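Local coordinates for protein D-3-phosphoglycerate dehydrogenase (Sulfolobus tokodaii, PDB 2EKL) that binds NAD and probably oxidises D-3-phosphoglycerate in the biosynthesis of serine, at residues 70-76 and 92-97; 219-223 and 249-253. All coordinates share one frame; numbering follows the deposited sequence.

Contact 1. Residues 70-76 and 92-97; sequences KIIARAG and IKVVYA
The ring of Y96 has the carbonyl oxygen of G76 at its edge and in its plane, with G76 O 3.6 Å from Y96 CD2. The same oxygen accepts the amide of A97, 3.0 Å from G76 O to A97 N. CG of Y96 stands between its own backbone N and carbonyl carbon (chi1 64°), which points the hydroxyl end of the ring away from 70-76 while CB stays against R74 O. Before this end the two strands run parallel, I72 N bonding to K93 O at 2.8 Å, V95 N to I72 O, and R74 N to V95 O, the last almost straight, with an N-H...O angle of 174°. They are the first and last elements of a beta-alpha-beta unit whose crossover carries helix 84-89, and strand 93-95 is an edge strand of its parallel sheet within the chain. On one face CB of A73 packs against CG2 of V95 at 3.8 Å, beside I71, whose side chain reaches L303 and A306 of helix 289-309. On the other, the CG1 branch of I72 meets I92 CG2 at 3.7 Å, the two side chains crossing obliquely. K93 N reaches K70 O at 3.1 Å from above the carbonyl plane, while the ammonium of K70 turns to D48.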
# COMPACT_ATOMS: atom_id res chain seq x y z
N LYS A 70 -36.38 21.49 10.72
CA LYS A 70 -35.94 22.46 9.72
C LYS A 70 -34.57 22.06 9.16
O LYS A 70 -34.22 22.43 8.04
CB LYS A 70 -35.85 23.85 10.35
CG LYS A 70 -37.16 24.36 10.91
CD LYS A 70 -36.97 25.63 11.72
CE LYS A 70 -38.28 26.11 12.32
NZ LYS A 70 -38.89 25.10 13.23
N ILE A 71 -33.80 21.32 9.95
CA ILE A 71 -32.48 20.88 9.53
C ILE A 71 -32.20 19.46 10.01
O ILE A 71 -32.48 19.12 11.16
CB ILE A 71 -31.35 21.78 10.09
CG1 ILE A 71 -31.55 23.23 9.65
CG2 ILE A 71 -29.99 21.28 9.59
CD1 ILE A 71 -30.53 24.19 10.25
N ILE A 72 -31.66 18.65 9.12
CA ILE A 72 -31.28 17.28 9.44
C ILE A 72 -29.78 17.23 9.19
O ILE A 72 -29.32 17.53 8.09
CB ILE A 72 -31.97 16.25 8.51
CG1 ILE A 72 -33.47 16.19 8.81
CG2 ILE A 72 -31.34 14.88 8.69
CD1 ILE A 72 -34.24 15.28 7.86
N ALA A 73 -29.02 16.87 10.21
CA ALA A 73 -27.57 16.80 10.07
C ALA A 73 -27.07 15.37 10.21
O ALA A 73 -27.36 14.69 11.19
CB ALA A 73 -26.89 17.68 11.12
N ARG A 74 -26.32 14.92 9.21
CA ARG A 74 -25.75 13.59 9.20
C ARG A 74 -24.24 13.74 9.39
O ARG A 74 -23.55 14.25 8.51
CB ARG A 74 -26.04 12.89 7.87
CG ARG A 74 -25.23 11.61 7.63
CD ARG A 74 -25.62 10.52 8.60
NE ARG A 74 -24.73 9.36 8.51
CZ ARG A 74 -24.64 8.56 7.45
NH1 ARG A 74 -25.39 8.77 6.38
NH2 ARG A 74 -23.80 7.53 7.48
N ALA A 75 -23.74 13.32 10.54
CA ALA A 75 -22.31 13.42 10.81
C ALA A 75 -21.62 12.24 10.12
O ALA A 75 -21.18 11.30 10.77
CB ALA A 75 -22.05 13.38 12.31
N GLY A 76 -21.56 12.31 8.80
CA GLY A 76 -20.95 11.26 8.01
C GLY A 76 -20.67 11.71 6.59
O GLY A 76 -20.95 12.86 6.23
N ILE A 92 -36.84 20.59 4.21
CA ILE A 92 -35.90 20.46 5.33
C ILE A 92 -34.47 20.39 4.81
O ILE A 92 -34.14 19.51 4.02
CB ILE A 92 -36.19 19.18 6.15
CG1 ILE A 92 -37.60 19.24 6.73
CG2 ILE A 92 -35.16 19.04 7.26
CD1 ILE A 92 -38.02 17.98 7.46
N LYS A 93 -33.63 21.31 5.26
CA LYS A 93 -32.23 21.35 4.84
C LYS A 93 -31.49 20.13 5.39
O LYS A 93 -31.55 19.85 6.58
CB LYS A 93 -31.55 22.62 5.35
CG LYS A 93 -32.05 23.90 4.72
CD LYS A 93 -31.33 25.10 5.29
CE LYS A 93 -31.80 26.40 4.65
NZ LYS A 93 -31.11 27.58 5.23
N VAL A 94 -30.79 19.43 4.51
CA VAL A 94 -30.03 18.25 4.91
C VAL A 94 -28.54 18.52 4.70
O VAL A 94 -28.10 18.80 3.59
CB VAL A 94 -30.44 17.01 4.08
CG1 VAL A 94 -29.70 15.78 4.57
CG2 VAL A 94 -31.94 16.81 4.17
N VAL A 95 -27.77 18.43 5.78
CA VAL A 95 -26.33 18.68 5.71
C VAL A 95 -25.51 17.51 6.22
O VAL A 95 -25.97 16.71 7.03
CB VAL A 95 -25.93 19.93 6.53
CG1 VAL A 95 -26.62 21.17 5.97
CG2 VAL A 95 -26.28 19.73 8.00
N TYR A 96 -24.28 17.40 5.72
CA TYR A 96 -23.36 16.35 6.12
C TYR A 96 -21.95 16.75 5.72
O TYR A 96 -21.67 17.94 5.59
CB TYR A 96 -23.77 15.00 5.51
CG TYR A 96 -23.70 14.90 4.00
CD1 TYR A 96 -24.45 15.74 3.19
CD2 TYR A 96 -22.90 13.93 3.39
CE1 TYR A 96 -24.42 15.63 1.80
CE2 TYR A 96 -22.86 13.81 2.00
CZ TYR A 96 -23.62 14.66 1.21
OH TYR A 96 -23.58 14.54 -0.16
N ALA A 97 -21.07 15.78 5.51
CA ALA A 97 -19.69 16.09 5.15
C ALA A 97 -19.21 15.43 3.86
O ALA A 97 -18.31 14.59 3.88
CB ALA A 97 -18.76 15.72 6.30

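Contact 2. Residues 219-223 and 249-253; sequences FELMK and GKVYA
K250 sets CG anti to its backbone N (chi1 -174°) and stays extended through the rest of the side chain, which carries NZ to the C-terminal end of helix 216-221. There K250 NZ, in the carbonyl plane of F219, donates to F219 O at 2.8 Å. It also makes a weak bond to M222 O. E220 O lies 2.9 Å from K250 NZ. The ammonium thus sits among main-chain oxygens at a helix C terminus, where the helix dipole is likely to favour a positive charge. F219 O also accepts the amide of M222. The aliphatic part of the lysine is used too, K250 CE passing 4.1 Å from M222 CB. Were K250 an alanine, the carbonyls of F219 and M222 would probably lose their cationic partner and the flank of M222 CB its cover. Nearby, CG2 of V251 approaches F219 CE1 obliquely at 4.3 Å. G249, with its positive phi, ends helix 239-247 in a Schellman motif just ahead of the lysine. The ring of Y245 of that helix meets the F219 ring nearly parallel, its hydroxyl is hydrogen-bonded to the E220 carboxylate, and I228 of strand 226-230 touches both F219 and M222.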
# COMPACT_ATOMS: atom_id res chain seq x y z
N PHE A 219 -16.56 -8.99 -16.94
CA PHE A 219 -15.55 -9.94 -16.48
C PHE A 219 -14.94 -10.68 -17.66
O PHE A 219 -13.75 -10.97 -17.69
CB PHE A 219 -16.17 -10.95 -15.51
CG PHE A 219 -16.18 -10.50 -14.07
CD1 PHE A 219 -14.99 -10.44 -13.34
CD2 PHE A 219 -17.36 -10.12 -13.45
CE1 PHE A 219 -14.99 -10.01 -12.02
CE2 PHE A 219 -17.37 -9.68 -12.12
CZ PHE A 219 -16.18 -9.63 -11.41
N GLU A 220 -15.77 -11.00 -18.65
CA GLU A 220 -15.30 -11.72 -19.82
C GLU A 220 -14.33 -10.87 -20.64
O GLU A 220 -13.37 -11.38 -21.22
CB GLU A 220 -16.49 -12.16 -20.69
CG GLU A 220 -16.15 -13.18 -21.76
CD GLU A 220 -15.51 -14.45 -21.20
OE1 GLU A 220 -16.01 -14.96 -20.17
OE2 GLU A 220 -14.52 -14.92 -21.78
N LEU A 221 -14.59 -9.56 -20.69
CA LEU A 221 -13.75 -8.64 -21.44
C LEU A 221 -12.39 -8.40 -20.79
O LEU A 221 -11.43 -8.02 -21.47
CB LEU A 221 -14.46 -7.29 -21.59
CG LEU A 221 -15.53 -7.14 -22.67
CD1 LEU A 221 -16.37 -5.89 -22.39
CD2 LEU A 221 -14.87 -7.05 -24.04
N MET A 222 -12.30 -8.62 -19.49
CA MET A 222 -11.06 -8.38 -18.76
C MET A 222 -9.85 -9.18 -19.22
O MET A 222 -9.97 -10.24 -19.84
CB MET A 222 -11.28 -8.63 -17.27
CG MET A 222 -12.20 -7.63 -16.61
SD MET A 222 -12.46 -8.07 -14.89
CE MET A 222 -13.87 -7.06 -14.48
N LYS A 223 -8.67 -8.65 -18.90
CA LYS A 223 -7.43 -9.32 -19.25
C LYS A 223 -7.22 -10.45 -18.25
O LYS A 223 -7.77 -10.42 -17.15
CB LYS A 223 -6.24 -8.36 -19.14
CG LYS A 223 -6.23 -7.22 -20.14
CD LYS A 223 -4.92 -6.43 -20.07
CE LYS A 223 -3.73 -7.30 -20.44
NZ LYS A 223 -2.43 -6.56 -20.46
N GLY A 249 -9.63 -18.91 -12.29
CA GLY A 249 -8.22 -18.54 -12.30
C GLY A 249 -7.93 -17.28 -13.11
O GLY A 249 -6.77 -16.89 -13.27
N LYS A 250 -8.98 -16.63 -13.61
CA LYS A 250 -8.78 -15.42 -14.40
C LYS A 250 -8.40 -14.21 -13.57
O LYS A 250 -7.50 -13.45 -13.94
CB LYS A 250 -10.04 -15.08 -15.21
CG LYS A 250 -9.81 -13.91 -16.16
CD LYS A 250 -10.97 -13.69 -17.11
CE LYS A 250 -10.64 -12.61 -18.12
NZ LYS A 250 -11.75 -12.36 -19.08
N VAL A 251 -9.09 -14.01 -12.45
CA VAL A 251 -8.81 -12.88 -11.57
C VAL A 251 -7.67 -13.23 -10.64
O VAL A 251 -7.75 -14.19 -9.88
CB VAL A 251 -10.07 -12.50 -10.74
CG1 VAL A 251 -9.75 -11.36 -9.78
CG2 VAL A 251 -11.21 -12.10 -11.68
N TYR A 252 -6.58 -12.46 -10.72
CA TYR A 252 -5.42 -12.70 -9.87
C TYR A 252 -5.77 -12.41 -8.42
O TYR A 252 -5.37 -13.13 -7.51
CB TYR A 252 -4.26 -11.80 -10.32
CG TYR A 252 -2.98 -12.02 -9.55
CD1 TYR A 252 -2.14 -13.10 -9.84
CD2 TYR A 252 -2.60 -11.14 -8.53
CE1 TYR A 252 -0.96 -13.30 -9.13
CE2 TYR A 252 -1.42 -11.34 -7.81
CZ TYR A 252 -0.60 -12.42 -8.12
OH TYR A 252 0.57 -12.62 -7.43
N ALA A 253 -6.52 -11.33 -8.21
CA ALA A 253 -6.92 -10.95 -6.87
C ALA A 253 -8.01 -9.89 -6.86
O ALA A 253 -8.12 -9.09 -7.80
CB ALA A 253 -5.69 -10.44 -6.09

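From the N terminus, the chain first lays down strands 7-10, 28-31 and 49-52 before reaching 70-76. Contact 1 then closes a short loop: fifteen residues, including helix 84-89, lead to 92-97 and complete the edge of the first parallel sheet. The chain continues into the NAD-binding domain, whose second parallel sheet begins at strand 144-148. Contact 2 opens at 219-223 and closes at 249-253, after strand 226-230 and helix 239-247, joining the end of helix 216-221 to the start of strand 251-256 in the second sheet. The two loops lie in series, neither nesting nor crossing, and their nearest atoms are about 27 Å apart. Helix 289-309 later returns the chain to the first sheet, where it packs beside contact 1.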